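Local coordinates for beta-lactamase Mb2281c (Mycobacterium bovis, PDB 3I7J), which probably acts as a serine hydrolase of the beta-lactamase family, cleaving beta-lactams or related amide or ester bonds, at residues 2-7 with 25-30; 8-13 with 246-251; 14-19 with 34-39; 213-218 with 233-238. All coordinates share one frame; numbering follows the deposited sequence.

Contact 1: 2-7 with 25-30; sequences TALEVL and VLATHG
Leu4 O presses on the imidazole of His29: it stands 3.4 Å above the ring plane, displaced toward the rim, with His29 CG and CD2 each 3.5 Å away. No hydrogen bond crosses the interface, so this polar approach is one of packing. The methylene of Leu7 covers the same face of the ring in a CH-pi contact, its CB 4.2 Å from the centroid of the His29 ring and 27° off the normal. CG of His29 is turned anti to the backbone N (chi1 -174°), which lays the imidazole along the 3-10 turns, where its CD2 also meets Glu5 CA at 3.8 Å. His29 ND1, buried under Leu7 CB, has no polar partner in the model. Leu4 extends farther along the strand. Its CD1 reaches the backbone of Thr28, 3.6 Å from Thr28 CA, and the methyl of Ala27, with Leu4 CD1 and Ala27 CB 4.1 Å apart. On the strand, two residues, Leu26 and Ala27, stand opposite Val19 of strand 15-21, a classic beta bulge. The contact thus lays the N-terminal 3-10 segment over 24-29, an outermost strand of the six-stranded sheet. Leu4 and Leu7 also rest on Ala17 of the adjacent strand 15-21, while Ala3, Val6 and Leu7 lean on helix 256-271, whose Glu270 accepts a hydrogen bond from Ala3 N.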
loop_
_atom_site.group_PDB
_atom_site.type_symbol
_atom_site.label_atom_id
_atom_site.label_comp_id
_atom_site.label_asym_id
_atom_site.label_seq_id
_atom_site.Cartn_x
_atom_site.Cartn_y
_atom_site.Cartn_z
ATOM N N THR A 2 -18.300 -1.251 -16.798
ATOM C CA THR A 2 -18.389 -2.596 -17.436
ATOM C C THR A 2 -17.191 -3.459 -17.057
ATOM O O THR A 2 -17.324 -4.663 -16.837
ATOM C CB THR A 2 -18.425 -2.482 -18.979
ATOM O OG1 THR A 2 -19.481 -1.595 -19.369
ATOM C CG2 THR A 2 -18.656 -3.852 -19.612
ATOM N N ALA A 3 -16.019 -2.841 -16.977
ATOM C CA ALA A 3 -14.807 -3.570 -16.638
ATOM C C ALA A 3 -14.915 -4.326 -15.316
ATOM O O ALA A 3 -14.494 -5.476 -15.226
ATOM C CB ALA A 3 -13.619 -2.619 -16.599
ATOM N N LEU A 4 -15.472 -3.689 -14.291
ATOM C CA LEU A 4 -15.592 -4.341 -12.995
ATOM C C LEU A 4 -16.550 -5.534 -12.992
ATOM O O LEU A 4 -16.541 -6.338 -12.063
ATOM C CB LEU A 4 -16.035 -3.335 -11.923
ATOM C CG LEU A 4 -15.136 -2.120 -11.678
ATOM C CD1 LEU A 4 -15.672 -1.347 -10.497
ATOM C CD2 LEU A 4 -13.690 -2.564 -11.412
ATOM N N GLU A 5 -17.371 -5.660 -14.027
ATOM C CA GLU A 5 -18.315 -6.765 -14.078
ATOM C C GLU A 5 -17.611 -8.113 -14.175
ATOM O O GLU A 5 -18.155 -9.139 -13.767
ATOM C CB GLU A 5 -19.275 -6.580 -15.246
ATOM C CG GLU A 5 -20.136 -5.342 -15.109
ATOM C CD GLU A 5 -21.087 -5.165 -16.276
ATOM O OE1 GLU A 5 -21.876 -6.095 -16.536
ATOM O OE2 GLU A 5 -21.043 -4.103 -16.928
ATOM N N VAL A 6 -16.387 -8.115 -14.691
ATOM C CA VAL A 6 -15.647 -9.359 -14.815
ATOM C C VAL A 6 -15.508 -10.048 -13.456
ATOM O O VAL A 6 -15.185 -11.230 -13.387
ATOM C CB VAL A 6 -14.233 -9.118 -15.382
ATOM C CG1 VAL A 6 -13.364 -8.398 -14.341
ATOM C CG2 VAL A 6 -13.602 -10.447 -15.784
ATOM N N LEU A 7 -15.743 -9.311 -12.375
ATOM C CA LEU A 7 -15.633 -9.878 -11.038
ATOM C C LEU A 7 -16.647 -10.996 -10.815
ATOM O O LEU A 7 -16.380 -11.948 -10.081
ATOM C CB LEU A 7 -15.830 -8.787 -9.980
ATOM C CG LEU A 7 -14.596 -8.323 -9.197
ATOM C CD1 LEU A 7 -13.555 -7.750 -10.137
ATOM C CD2 LEU A 7 -15.011 -7.290 -8.165
ATOM N N VAL A 25 -15.663 8.375 -7.085
ATOM C CA VAL A 25 -15.815 7.000 -7.538
ATOM C C VAL A 25 -16.492 6.988 -8.905
ATOM O O VAL A 25 -17.581 7.533 -9.069
ATOM C CB VAL A 25 -16.666 6.192 -6.548
ATOM C CG1 VAL A 25 -16.645 4.730 -6.934
ATOM C CG2 VAL A 25 -16.128 6.382 -5.138
ATOM N N LEU A 26 -15.839 6.365 -9.878
ATOM C CA LEU A 26 -16.351 6.288 -11.239
ATOM C C LEU A 26 -17.171 5.026 -11.503
ATOM O O LEU A 26 -17.961 4.982 -12.443
ATOM C CB LEU A 26 -15.178 6.342 -12.224
ATOM C CG LEU A 26 -14.257 7.559 -12.057
ATOM C CD1 LEU A 26 -13.050 7.431 -12.968
ATOM C CD2 LEU A 26 -15.033 8.834 -12.366
ATOM N N ALA A 27 -16.970 3.998 -10.686
ATOM C CA ALA A 27 -17.698 2.748 -10.845
ATOM C C ALA A 27 -17.412 1.829 -9.668
ATOM O O ALA A 27 -16.358 1.924 -9.038
ATOM C CB ALA A 27 -17.300 2.059 -12.147
ATOM N N THR A 28 -18.359 0.951 -9.359
ATOM C CA THR A 28 -18.174 0.004 -8.269
ATOM C C THR A 28 -18.810 -1.302 -8.672
ATOM O O THR A 28 -19.502 -1.378 -9.684
ATOM C CB THR A 28 -18.839 0.468 -6.952
ATOM O OG1 THR A 28 -20.262 0.407 -7.089
ATOM C CG2 THR A 28 -18.426 1.897 -6.609
ATOM N N HIS A 29 -18.560 -2.330 -7.875
ATOM C CA HIS A 29 -19.129 -3.647 -8.107
ATOM C C HIS A 29 -19.033 -4.396 -6.791
ATOM O O HIS A 29 -18.060 -4.237 -6.058
ATOM C CB HIS A 29 -18.356 -4.392 -9.196
ATOM C CG HIS A 29 -18.980 -5.697 -9.582
ATOM N ND1 HIS A 29 -18.928 -6.814 -8.775
ATOM C CD2 HIS A 29 -19.720 -6.046 -10.659
ATOM C CE1 HIS A 29 -19.610 -7.794 -9.339
ATOM N NE2 HIS A 29 -20.103 -7.355 -10.482
ATOM N N GLY A 30 -20.047 -5.196 -6.485
ATOM C CA GLY A 30 -20.040 -5.954 -5.248
ATOM C C GLY A 30 -20.471 -5.119 -4.059
ATOM O O GLY A 30 -20.923 -3.984 -4.215
#

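Contact 2: 8-13 with 246-251; sequences GGWPVP and VLTARD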
loop_
_atom_site.group_PDB
_atom_site.type_symbol
_atom_site.label_atom_id
_atom_site.label_comp_id
_atom_site.label_asym_id
_atom_site.label_seq_id
_atom_site.Cartn_x
_atom_site.Cartn_y
_atom_site.Cartn_z
ATOM N N GLY A 8 -17.810 -10.876 -11.446
ATOM C CA GLY A 8 -18.842 -11.889 -11.296
ATOM C C GLY A 8 -18.397 -13.256 -11.777
ATOM O O GLY A 8 -18.937 -14.274 -11.353
ATOM N N GLY A 9 -17.406 -13.282 -12.664
ATOM C CA GLY A 9 -16.919 -14.548 -13.178
ATOM C C GLY A 9 -15.645 -15.013 -12.505
ATOM O O GLY A 9 -15.065 -16.022 -12.903
ATOM N N TRP A 10 -15.200 -14.284 -11.483
ATOM C CA TRP A 10 -13.978 -14.654 -10.767
ATOM C C TRP A 10 -14.198 -15.834 -9.838
ATOM O O TRP A 10 -15.248 -15.956 -9.205
ATOM C CB TRP A 10 -13.452 -13.470 -9.949
ATOM C CG TRP A 10 -12.632 -12.490 -10.733
ATOM C CD1 TRP A 10 -12.663 -12.287 -12.083
ATOM C CD2 TRP A 10 -11.707 -11.531 -10.205
ATOM N NE1 TRP A 10 -11.820 -11.261 -12.428
ATOM C CE2 TRP A 10 -11.221 -10.777 -11.294
ATOM C CE3 TRP A 10 -11.244 -11.233 -8.913
ATOM C CZ2 TRP A 10 -10.292 -9.737 -11.134
ATOM C CZ3 TRP A 10 -10.323 -10.202 -8.755
ATOM C CH2 TRP A 10 -9.857 -9.466 -9.861
ATOM N N PRO A 11 -13.207 -16.728 -9.752
ATOM C CA PRO A 11 -13.293 -17.905 -8.891
ATOM C C PRO A 11 -12.995 -17.564 -7.432
ATOM O O PRO A 11 -12.047 -18.084 -6.845
ATOM C CB PRO A 11 -12.249 -18.838 -9.494
ATOM C CG PRO A 11 -11.190 -17.878 -9.936
ATOM C CD PRO A 11 -12.003 -16.788 -10.602
ATOM N N VAL A 12 -13.809 -16.688 -6.852
ATOM C CA VAL A 12 -13.640 -16.272 -5.465
ATOM C C VAL A 12 -14.997 -16.308 -4.754
ATOM O O VAL A 12 -16.031 -16.112 -5.378
ATOM C CB VAL A 12 -13.085 -14.833 -5.387
ATOM C CG1 VAL A 12 -11.799 -14.730 -6.187
ATOM C CG2 VAL A 12 -14.125 -13.852 -5.912
ATOM N N PRO A 13 -15.006 -16.557 -3.434
ATOM C CA PRO A 13 -16.245 -16.617 -2.646
ATOM C C PRO A 13 -17.008 -15.289 -2.642
ATOM O O PRO A 13 -18.229 -15.265 -2.495
ATOM C CB PRO A 13 -15.747 -17.002 -1.253
ATOM C CG PRO A 13 -14.496 -17.790 -1.541
ATOM C CD PRO A 13 -13.845 -16.943 -2.611
ATOM N N VAL A 246 -9.434 -3.419 -5.379
ATOM C CA VAL A 246 -10.073 -4.726 -5.506
ATOM C C VAL A 246 -9.855 -5.545 -4.240
ATOM O O VAL A 246 -8.719 -5.746 -3.807
ATOM C CB VAL A 246 -9.543 -5.557 -6.713
ATOM C CG1 VAL A 246 -10.130 -6.968 -6.658
ATOM C CG2 VAL A 246 -9.944 -4.903 -8.035
ATOM N N LEU A 247 -10.952 -6.008 -3.652
ATOM C CA LEU A 247 -10.908 -6.834 -2.448
ATOM C C LEU A 247 -11.737 -8.097 -2.675
ATOM O O LEU A 247 -12.901 -8.017 -3.083
ATOM C CB LEU A 247 -11.465 -6.068 -1.241
ATOM C CG LEU A 247 -10.739 -4.792 -0.794
ATOM C CD1 LEU A 247 -11.465 -4.207 0.413
ATOM C CD2 LEU A 247 -9.283 -5.093 -0.451
ATOM N N THR A 248 -11.124 -9.252 -2.429
ATOM C CA THR A 248 -11.792 -10.541 -2.589
ATOM C C THR A 248 -11.603 -11.394 -1.341
ATOM O O THR A 248 -10.731 -11.126 -0.506
ATOM C CB THR A 248 -11.238 -11.355 -3.777
ATOM O OG1 THR A 248 -10.037 -12.037 -3.382
ATOM C CG2 THR A 248 -10.942 -10.447 -4.958
ATOM N N ALA A 249 -12.433 -12.426 -1.233
ATOM C CA ALA A 249 -12.398 -13.347 -0.107
ATOM C C ALA A 249 -11.611 -14.615 -0.435
ATOM O O ALA A 249 -11.928 -15.697 0.059
ATOM C CB ALA A 249 -13.822 -13.707 0.308
ATOM N N ARG A 250 -10.597 -14.485 -1.280
ATOM C CA ARG A 250 -9.759 -15.625 -1.634
ATOM C C ARG A 250 -8.295 -15.208 -1.588
ATOM O O ARG A 250 -7.899 -14.230 -2.223
ATOM C CB ARG A 250 -10.094 -16.147 -3.032
ATOM C CG ARG A 250 -9.356 -17.436 -3.374
ATOM C CD ARG A 250 -9.704 -17.963 -4.761
ATOM N NE ARG A 250 -8.958 -19.179 -5.061
ATOM C CZ ARG A 250 -8.995 -19.817 -6.226
ATOM N NH1 ARG A 250 -9.747 -19.361 -7.218
ATOM N NH2 ARG A 250 -8.273 -20.916 -6.400
ATOM N N ASP A 251 -7.494 -15.955 -0.836
ATOM C CA ASP A 251 -6.081 -15.647 -0.711
ATOM C C ASP A 251 -5.386 -15.643 -2.067
ATOM O O ASP A 251 -5.763 -16.389 -2.968
ATOM C CB ASP A 251 -5.391 -16.648 0.224
ATOM C CG ASP A 251 -5.882 -16.549 1.656
ATOM O OD1 ASP A 251 -6.316 -15.454 2.074
ATOM O OD2 ASP A 251 -5.827 -17.567 2.379
#
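An ST turn at the end of strand 242-248 packs against an inverse gamma turn centred on Pro11, bringing Thr248 and Arg250 to Val12 and Pro11. In the ST turn, Thr248 OG1 accepts from Arg250 N at 3.3 Å, and it also bonds to Gly231 O. Beyond the turn the Arg250 side chain runs out fully extended from CA to NE and crosses the proline turn so that Arg250 NH1 donates to Pro11 O at 2.7 Å. The bond uses a lone pair in the carbonyl plane, but it is bent, with an N-H...O angle of 138°, and the oxygen is tilted 26° out of the guanidinium plane. Closer to the backbone, Val12 CG1 lies 3.9 Å from Arg250 CB, and Pro13 CB meets Ala249 CB at 4.1 Å. Nearer the sheet, Trp10 turns the edge of its indole to Thr248, CZ3 lying 3.9 Å from Thr248 CG2, and the same atom touches Val246 CG1. Trp255 adds a cation-pi partner for Arg250, and Trp260 of helix 256-271 meets the Trp10 ring. The pairing of first strand 15-21 with last strand 242-248, the C-terminal helix packed on their sheet, is as in serine beta-lactamases and penicillin-binding proteins.

Contact 3: 14-19 with 34-39; sequences AAAAAV and RVFALA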
loop_
_atom_site.group_PDB
_atom_site.type_symbol
_atom_site.label_atom_id
_atom_site.label_comp_id
_atom_site.label_asym_id
_atom_site.label_seq_id
_atom_site.Cartn_x
_atom_site.Cartn_y
_atom_site.Cartn_z
ATOM N N ALA A 14 -16.276 -14.190 -2.796
ATOM C CA ALA A 14 -16.868 -12.854 -2.816
ATOM C C ALA A 14 -15.812 -11.819 -3.191
ATOM O O ALA A 14 -14.622 -11.987 -2.900
ATOM C CB ALA A 14 -17.462 -12.512 -1.449
ATOM N N ALA A 15 -16.258 -10.747 -3.834
ATOM C CA ALA A 15 -15.360 -9.675 -4.248
ATOM C C ALA A 15 -16.103 -8.356 -4.372
ATOM O O ALA A 15 -17.322 -8.335 -4.514
ATOM C CB ALA A 15 -14.695 -10.030 -5.581
ATOM N N ALA A 16 -15.358 -7.259 -4.298
ATOM C CA ALA A 16 -15.916 -5.918 -4.423
ATOM C C ALA A 16 -14.809 -5.033 -4.985
ATOM O O ALA A 16 -13.625 -5.255 -4.720
ATOM C CB ALA A 16 -16.383 -5.403 -3.068
ATOM N N ALA A 17 -15.186 -4.034 -5.769
ATOM C CA ALA A 17 -14.188 -3.170 -6.359
ATOM C C ALA A 17 -14.730 -1.795 -6.675
ATOM O O ALA A 17 -15.944 -1.577 -6.700
ATOM C CB ALA A 17 -13.632 -3.808 -7.624
ATOM N N ALA A 18 -13.811 -0.869 -6.926
ATOM C CA ALA A 18 -14.163 0.499 -7.246
ATOM C C ALA A 18 -13.074 1.174 -8.063
ATOM O O ALA A 18 -11.882 0.950 -7.845
ATOM C CB ALA A 18 -14.402 1.283 -5.958
ATOM N N VAL A 19 -13.494 1.989 -9.023
ATOM C CA VAL A 19 -12.568 2.751 -9.838
ATOM C C VAL A 19 -12.733 4.164 -9.300
ATOM O O VAL A 19 -13.856 4.661 -9.175
ATOM C CB VAL A 19 -12.949 2.749 -11.329
ATOM C CG1 VAL A 19 -11.960 3.618 -12.112
ATOM C CG2 VAL A 19 -12.954 1.326 -11.875
ATOM N N ARG A 34 -18.957 -4.265 2.631
ATOM C CA ARG A 34 -18.476 -5.509 3.226
ATOM C C ARG A 34 -17.031 -5.402 3.724
ATOM O O ARG A 34 -16.151 -4.924 3.005
ATOM C CB ARG A 34 -18.586 -6.656 2.212
ATOM C CG ARG A 34 -17.900 -7.926 2.673
ATOM C CD ARG A 34 -18.280 -9.135 1.851
ATOM N NE ARG A 34 -17.547 -10.315 2.291
ATOM C CZ ARG A 34 -17.923 -11.565 2.047
ATOM N NH1 ARG A 34 -19.032 -11.812 1.363
ATOM N NH2 ARG A 34 -17.185 -12.574 2.494
ATOM N N VAL A 35 -16.793 -5.861 4.950
ATOM C CA VAL A 35 -15.461 -5.823 5.549
ATOM C C VAL A 35 -14.561 -6.954 5.048
ATOM O O VAL A 35 -14.959 -8.115 5.043
ATOM C CB VAL A 35 -15.530 -5.928 7.085
ATOM C CG1 VAL A 35 -14.134 -6.136 7.640
ATOM C CG2 VAL A 35 -16.149 -4.664 7.680
ATOM N N PHE A 36 -13.336 -6.610 4.658
ATOM C CA PHE A 36 -12.375 -7.587 4.145
ATOM C C PHE A 36 -11.037 -7.492 4.895
ATOM O O PHE A 36 -10.651 -6.417 5.363
ATOM C CB PHE A 36 -12.104 -7.316 2.657
ATOM C CG PHE A 36 -13.228 -7.711 1.728
ATOM C CD1 PHE A 36 -13.306 -9.005 1.221
ATOM C CD2 PHE A 36 -14.180 -6.778 1.321
ATOM C CE1 PHE A 36 -14.310 -9.360 0.319
ATOM C CE2 PHE A 36 -15.189 -7.123 0.420
ATOM C CZ PHE A 36 -15.253 -8.416 -0.083
ATOM N N ALA A 37 -10.328 -8.610 5.016
ATOM C CA ALA A 37 -9.016 -8.581 5.657
ATOM C C ALA A 37 -8.136 -7.991 4.562
ATOM O O ALA A 37 -8.234 -8.398 3.403
ATOM C CB ALA A 37 -8.548 -9.998 6.011
ATOM N N LEU A 38 -7.276 -7.043 4.917
ATOM C CA LEU A 38 -6.429 -6.402 3.915
ATOM C C LEU A 38 -5.047 -6.990 3.748
ATOM O O LEU A 38 -4.405 -6.786 2.717
ATOM C CB LEU A 38 -6.267 -4.921 4.239
ATOM C CG LEU A 38 -7.538 -4.096 4.371
ATOM C CD1 LEU A 38 -7.145 -2.634 4.494
ATOM C CD2 LEU A 38 -8.430 -4.316 3.151
ATOM N N ALA A 39 -4.594 -7.727 4.757
ATOM C CA ALA A 39 -3.252 -8.301 4.733
ATOM C C ALA A 39 -2.301 -7.134 4.448
ATOM O O ALA A 39 -2.454 -6.070 5.041
ATOM C CB ALA A 39 -3.136 -9.385 3.645
#
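Ala14 and Arg34 supply the one contact with a charged group. The methyl of Ala14 sits over a face of the guanidinium, 3.2 Å above its plane and offset toward the rim, with Ala14 CB 3.3 Å from Arg34 NH1. The arginine gets there by an extended side chain that points away from its own amide N (chi1 171°), which brings the flat group to Ala14, the residue just before the strand. Apolar packing comes next along the chain: Phe36 tilts its ring obliquely at the backbone, and Ala16 CB lies 4.1 Å from Phe36 CE2. Backbone atoms take a looser share, Ala14 O coming to 4.2 Å from Phe36 CE1. Phe36 also leans on Leu247 of strand 242-248, and Ala16 on Val153 of helix 153-164, so the aromatic ring sits where the large sheet meets the small sheet that contains strand 36-37. Just beyond Ala39, Ser40 and Lys43 at the start of helix 42-56 probably form the SxxK motif of the family. No hydrogen bond joins the two segments; the approach therefore rests on dispersion between Ala16 and the Phe36 ring and on a methyl laid over the cationic plane of Arg34, with no directional bond to set it.

Contact 4: 213-218 with 233-238; sequences HWTGEC and FIWVDP
Trp214 pushes the six-membered end of its indole against strand 232-237, where it meets Phe233 and, two residues on, Trp235. Its CG occupies the position between the backbone N and the carbonyl carbon (chi1 48°), which swings the ring toward the strand. Trp214 CZ3 lies 3.7 Å from both Phe233 CD1 and Trp235 CB. The Phe233 ring is oblique to the indole, with the planes at 49°, while the same CZ3 reaches the Trp235 ring at its edge. Between these two side chains, the indole edge at Trp214 CH2 meets Ile234 O, 3.3 Å away and near the ring plane. Trp214 NE1 is hydrogen-bonded to Glu205 OE1. Thr215 follows, its CG2 3.9 Å from Trp235 CD1 while also lying over a face of the Trp214 ring, so that one methyl touches both indoles. At the end of the segment the link becomes polar: a water donates to Cys218 O at 3.3 Å and to Asp237 OD2 at 2.7 Å. Asp237 OD1 is held by Ser220 and by the backbone of Lys239 and Ala240. The loop covers the sheet beside helix 256-271, whose Trp260 meets Phe233 edge-to-face, whose Ser264 bonds Trp235 NE1 and whose Asp265 bonds the amides of Glu217 and Cys218; Ile234 and Val236 instead meet helix 153-164.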
loop_
_atom_site.group_PDB
_atom_site.type_symbol
_atom_site.label_atom_id
_atom_site.label_comp_id
_atom_site.label_asym_id
_atom_site.label_seq_id
_atom_site.Cartn_x
_atom_site.Cartn_y
_atom_site.Cartn_z
ATOM N N HIS A 213 3.800 -8.901 -12.927
ATOM C CA HIS A 213 3.349 -8.011 -11.852
ATOM C C HIS A 213 1.845 -8.141 -11.637
ATOM O O HIS A 213 1.152 -8.755 -12.446
ATOM C CB HIS A 213 3.691 -6.555 -12.203
ATOM C CG HIS A 213 3.716 -5.636 -11.018
ATOM N ND1 HIS A 213 4.624 -5.776 -9.992
ATOM C CD2 HIS A 213 2.944 -4.570 -10.695
ATOM C CE1 HIS A 213 4.412 -4.836 -9.087
ATOM N NE2 HIS A 213 3.400 -4.092 -9.489
ATOM N N TRP A 214 1.337 -7.566 -10.551
ATOM C CA TRP A 214 -0.093 -7.641 -10.277
ATOM C C TRP A 214 -0.879 -6.548 -10.994
ATOM O O TRP A 214 -2.087 -6.688 -11.190
ATOM C CB TRP A 214 -0.365 -7.595 -8.766
ATOM C CG TRP A 214 0.367 -6.511 -8.025
ATOM C CD1 TRP A 214 1.665 -6.535 -7.596
ATOM C CD2 TRP A 214 -0.166 -5.243 -7.629
ATOM N NE1 TRP A 214 1.972 -5.354 -6.953
ATOM C CE2 TRP A 214 0.867 -4.545 -6.962
ATOM C CE3 TRP A 214 -1.418 -4.626 -7.777
ATOM C CZ2 TRP A 214 0.686 -3.261 -6.438
ATOM C CZ3 TRP A 214 -1.597 -3.349 -7.257
ATOM C CH2 TRP A 214 -0.548 -2.681 -6.597
ATOM N N THR A 215 -0.209 -5.464 -11.391
ATOM C CA THR A 215 -0.892 -4.387 -12.109
ATOM C C THR A 215 -1.031 -4.747 -13.595
ATOM O O THR A 215 -0.606 -5.822 -14.028
ATOM C CB THR A 215 -0.138 -3.029 -11.988
ATOM O OG1 THR A 215 1.192 -3.161 -12.506
ATOM C CG2 THR A 215 -0.073 -2.582 -10.538
ATOM N N GLY A 216 -1.640 -3.857 -14.374
ATOM C CA GLY A 216 -1.825 -4.135 -15.787
ATOM C C GLY A 216 -0.604 -3.801 -16.623
ATOM O O GLY A 216 0.278 -3.066 -16.175
ATOM N N GLU A 217 -0.546 -4.343 -17.836
ATOM C CA GLU A 217 0.576 -4.085 -18.732
ATOM C C GLU A 217 0.555 -2.646 -19.202
ATOM O O GLU A 217 1.551 -2.141 -19.713
ATOM C CB GLU A 217 0.521 -4.996 -19.956
ATOM C CG GLU A 217 0.825 -6.447 -19.674
ATOM C CD GLU A 217 1.042 -7.238 -20.952
ATOM O OE1 GLU A 217 0.168 -7.171 -21.844
ATOM O OE2 GLU A 217 2.085 -7.925 -21.060
ATOM N N CYS A 218 -0.582 -1.988 -19.028
ATOM C CA CYS A 218 -0.705 -0.608 -19.457
ATOM C C CYS A 218 -0.560 0.420 -18.329
ATOM O O CYS A 218 -0.554 1.629 -18.579
ATOM C CB CYS A 218 -2.027 -0.422 -20.206
ATOM S SG CYS A 218 -2.091 -1.352 -21.772
ATOM N N PHE A 233 -6.008 -5.631 -3.443
ATOM C CA PHE A 233 -4.952 -4.738 -3.874
ATOM C C PHE A 233 -5.447 -3.325 -4.160
ATOM O O PHE A 233 -6.650 -3.068 -4.269
ATOM C CB PHE A 233 -4.243 -5.289 -5.127
ATOM C CG PHE A 233 -5.051 -5.179 -6.408
ATOM C CD1 PHE A 233 -5.269 -3.944 -7.023
ATOM C CD2 PHE A 233 -5.564 -6.321 -7.015
ATOM C CE1 PHE A 233 -5.988 -3.855 -8.227
ATOM C CE2 PHE A 233 -6.282 -6.243 -8.212
ATOM C CZ PHE A 233 -6.494 -5.010 -8.820
ATOM N N ILE A 234 -4.499 -2.407 -4.275
ATOM C CA ILE A 234 -4.821 -1.037 -4.596
ATOM C C ILE A 234 -3.672 -0.429 -5.376
ATOM O O ILE A 234 -2.509 -0.564 -5.001
ATOM C CB ILE A 234 -5.078 -0.182 -3.325
ATOM C CG1 ILE A 234 -5.295 1.286 -3.728
ATOM C CG2 ILE A 234 -3.890 -0.276 -2.355
ATOM C CD1 ILE A 234 -5.721 2.189 -2.560
ATOM N N TRP A 235 -3.998 0.190 -6.500
ATOM C CA TRP A 235 -2.988 0.880 -7.270
ATOM C C TRP A 235 -3.558 2.214 -7.689
ATOM O O TRP A 235 -4.772 2.374 -7.854
ATOM C CB TRP A 235 -2.474 0.063 -8.478
ATOM C CG TRP A 235 -3.464 -0.367 -9.538
ATOM C CD1 TRP A 235 -3.815 -1.654 -9.843
ATOM C CD2 TRP A 235 -4.121 0.463 -10.504
ATOM N NE1 TRP A 235 -4.638 -1.675 -10.942
ATOM C CE2 TRP A 235 -4.842 -0.390 -11.369
ATOM C CE3 TRP A 235 -4.165 1.846 -10.730
ATOM C CZ2 TRP A 235 -5.606 0.096 -12.446
ATOM C CZ3 TRP A 235 -4.922 2.329 -11.797
ATOM C CH2 TRP A 235 -5.629 1.455 -12.641
ATOM N N VAL A 236 -2.658 3.178 -7.810
ATOM C CA VAL A 236 -2.988 4.541 -8.185
ATOM C C VAL A 236 -2.031 4.844 -9.318
ATOM O O VAL A 236 -0.825 4.688 -9.163
ATOM C CB VAL A 236 -2.702 5.509 -7.015
ATOM C CG1 VAL A 236 -3.157 6.917 -7.363
ATOM C CG2 VAL A 236 -3.393 5.007 -5.753
ATOM N N ASP A 237 -2.557 5.255 -10.462
ATOM C CA ASP A 237 -1.696 5.556 -11.595
ATOM C C ASP A 237 -1.735 7.070 -11.807
ATOM O O ASP A 237 -2.720 7.597 -12.307
ATOM C CB ASP A 237 -2.212 4.814 -12.833
ATOM C CG ASP A 237 -1.258 4.896 -14.002
ATOM O OD1 ASP A 237 -0.652 5.974 -14.191
ATOM O OD2 ASP A 237 -1.129 3.892 -14.739
ATOM N N PRO A 238 -0.664 7.787 -11.421
ATOM C CA PRO A 238 -0.599 9.247 -11.571
ATOM C C PRO A 238 -0.649 9.733 -13.015
ATOM O O PRO A 238 -1.020 10.875 -13.270
ATOM C CB PRO A 238 0.732 9.615 -10.916
ATOM C CG PRO A 238 1.026 8.469 -10.011
ATOM C CD PRO A 238 0.571 7.276 -10.804
HETATM O O HOH W 1 -1.725 4.407 -17.348
#

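From the N terminus, the 3-10 segment folds back in contact 1 onto strand 24-29, closing a loop that holds strand 15-21. The residues after it reach almost the whole length of the chain to the last strand in contact 2, which crosses contact 1. Contact 3, tying strand 15-21 of the large sheet to strand 36-37 of the small one, also crosses contact 1 but is nested in the long loop that contact 2 closes. Contact 4 lies in that loop too, in series after contacts 1 and 3, and closes a short loop around strand 224-228. All four reach the six-stranded antiparallel sheet: Ala27 O pairs with Val19 N, Ala14 O with Ala249 N, and Val246 O with Phe233 N.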